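Local coordinates for acyl carrier protein (Thermotoga maritima MSB8, PDB 6LVU), which probably carries the growing acyl chain through the steps of fatty acid biosynthesis, at residues A[29-34]-A[66-71]. Sequence-based numbering, arbitrary orientation.
Sequences EAKLID and ISTVGD
Lys31 and Thr68 face each other in a single beta bridge that ties the loop after helix 4-19 to the start of helix 69-79. Two backbone hydrogen bonds make it: Val69 N gives to Ala30 O at 2.9 Å, nearly in line with the carbonyl, and Leu32 N gives to Ser67 O at 3.1 Å. Each acceptor also receives a CA-H contact, from Thr68 CA to Ala30 O and from Lys31 CA to Ser67 O.

Polar side chains hold the Thr68 end in shape. Thr68 is the N-cap, and with Asp71 it forms a capping box: OG1, set between the backbone N and carbonyl carbon (chi1 66°), accepts from Asp71 N at 3.2 Å. Asp71 OD2 closes the box by accepting Thr68 N, met from above the carboxylate plane, and also takes Ser67 N through its anti lone pair at 2.8 Å. The same torsion leaves Thr68 CG2 to meet Lys31 CG at 3.9 Å, so a branched hydroxyl residue serves both tasks. Replacing Thr68 with an alanine would probably leave Asp71 N without its side-chain cap and open a gap beside the Lys31 methylenes.

Apolar groups fill the inner side. Leu32 crosses Val69 at about a right angle, CD1 lying 4.1 Å from Val69 CG2, while CD2 reaches Ile66 CG2. Both Leu32 and Val69 also pack on Ile15 of helix 4-19, where compact aliphatic branches suit the buried interior of the carrier-protein bundle.

With no salt bridge across the two segments, the join rests on backbone bonds and apolar contact, so it probably depends little on the charge of side chains reaching across it.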
loop_
_atom_site.group_PDB
_atom_site.type_symbol
_atom_site.label_atom_id
_atom_site.label_comp_id
_atom_site.label_asym_id
_atom_site.label_seq_id
_atom_site.Cartn_x
_atom_site.Cartn_y
_atom_site.Cartn_z
ATOM N N GLU A 29 -2.285 -0.880 10.575
ATOM C CA GLU A 29 -3.206 0.179 10.991
ATOM C C GLU A 29 -2.781 1.569 10.549
ATOM O O GLU A 29 -3.533 2.520 10.778
ATOM C CB GLU A 29 -3.367 0.207 12.520
ATOM C CG GLU A 29 -4.181 -0.929 13.130
ATOM C CD GLU A 29 -3.509 -2.276 13.001
ATOM O OE1 GLU A 29 -2.277 -2.370 13.257
ATOM O OE2 GLU A 29 -4.222 -3.240 12.640
ATOM N N ALA A 30 -1.589 1.713 9.976
ATOM C CA ALA A 30 -1.064 3.030 9.627
ATOM C C ALA A 30 -1.851 3.631 8.467
ATOM O O ALA A 30 -2.051 2.983 7.436
ATOM C CB ALA A 30 0.422 2.932 9.268
ATOM N N LYS A 31 -2.293 4.873 8.633
ATOM C CA LYS A 31 -2.927 5.605 7.547
ATOM C C LYS A 31 -1.829 6.204 6.676
ATOM O O LYS A 31 -0.845 6.748 7.193
ATOM C CB LYS A 31 -3.841 6.681 8.138
ATOM C CG LYS A 31 -4.916 6.049 9.036
ATOM C CD LYS A 31 -5.622 7.034 9.961
ATOM C CE LYS A 31 -7.014 7.380 9.501
ATOM N NZ LYS A 31 -7.031 8.128 8.218
ATOM N N LEU A 32 -1.956 6.044 5.353
ATOM C CA LEU A 32 -0.904 6.529 4.459
ATOM C C LEU A 32 -0.634 8.007 4.701
ATOM O O LEU A 32 0.511 8.412 4.933
ATOM C CB LEU A 32 -1.280 6.306 2.992
ATOM C CG LEU A 32 -1.397 4.943 2.298
ATOM C CD1 LEU A 32 -0.360 3.928 2.792
ATOM C CD2 LEU A 32 -2.813 4.411 2.448
ATOM N N ILE A 33 -1.677 8.825 4.653
ATOM C CA ILE A 33 -1.501 10.264 4.787
ATOM C C ILE A 33 -1.204 10.630 6.236
ATOM O O ILE A 33 -0.134 11.153 6.557
ATOM C CB ILE A 33 -2.739 10.997 4.255
ATOM C CG1 ILE A 33 -2.999 10.550 2.810
ATOM C CG2 ILE A 33 -2.549 12.527 4.364
ATOM C CD1 ILE A 33 -3.897 11.477 2.007
ATOM N N ASP A 34 -2.128 10.309 7.143
ATOM C CA ASP A 34 -2.068 10.874 8.485
ATOM C C ASP A 34 -0.840 10.401 9.251
ATOM O O ASP A 34 -0.225 11.183 9.983
ATOM C CB ASP A 34 -3.339 10.520 9.246
ATOM C CG ASP A 34 -4.344 11.655 9.259
ATOM O OD1 ASP A 34 -5.157 11.723 10.214
ATOM O OD2 ASP A 34 -4.319 12.479 8.314
ATOM N N ILE A 66 -9.025 3.423 -0.106
ATOM C CA ILE A 66 -7.796 2.927 0.499
ATOM C C ILE A 66 -7.276 3.976 1.470
ATOM O O ILE A 66 -6.812 5.041 1.065
ATOM C CB ILE A 66 -6.749 2.574 -0.558
ATOM C CG1 ILE A 66 -7.223 1.374 -1.379
ATOM C CG2 ILE A 66 -5.447 2.225 0.112
ATOM C CD1 ILE A 66 -6.400 1.141 -2.589
ATOM N N SER A 67 -7.334 3.664 2.760
ATOM C CA SER A 67 -6.934 4.594 3.803
ATOM C C SER A 67 -5.698 4.149 4.564
ATOM O O SER A 67 -4.852 4.982 4.888
ATOM C CB SER A 67 -8.100 4.786 4.783
ATOM O OG SER A 67 -7.753 5.673 5.826
ATOM N N THR A 68 -5.535 2.852 4.806
ATOM C CA THR A 68 -4.437 2.327 5.606
ATOM C C THR A 68 -3.594 1.344 4.802
ATOM O O THR A 68 -3.955 0.926 3.695
ATOM C CB THR A 68 -4.943 1.603 6.854
ATOM O OG1 THR A 68 -5.664 0.437 6.447
ATOM C CG2 THR A 68 -5.835 2.492 7.668
ATOM N N VAL A 69 -2.460 0.968 5.394
ATOM C CA VAL A 69 -1.621 -0.070 4.809
ATOM C C VAL A 69 -2.397 -1.376 4.699
ATOM O O VAL A 69 -2.330 -2.068 3.680
ATOM C CB VAL A 69 -0.339 -0.245 5.643
ATOM C CG1 VAL A 69 0.437 -1.479 5.200
ATOM C CG2 VAL A 69 0.515 0.985 5.542
ATOM N N GLY A 70 -3.162 -1.715 5.742
ATOM C CA GLY A 70 -3.957 -2.933 5.715
ATOM C C GLY A 70 -4.964 -2.963 4.583
ATOM O O GLY A 70 -5.253 -4.033 4.038
ATOM N N ASP A 71 -5.487 -1.796 4.199
ATOM C CA ASP A 71 -6.411 -1.723 3.067
ATOM C C ASP A 71 -5.742 -2.186 1.787
ATOM O O ASP A 71 -6.345 -2.912 0.984
ATOM C CB ASP A 71 -6.909 -0.289 2.881
ATOM C CG ASP A 71 -7.971 0.095 3.876
ATOM O OD1 ASP A 71 -8.572 -0.819 4.473
ATOM O OD2 ASP A 71 -8.211 1.316 4.051
#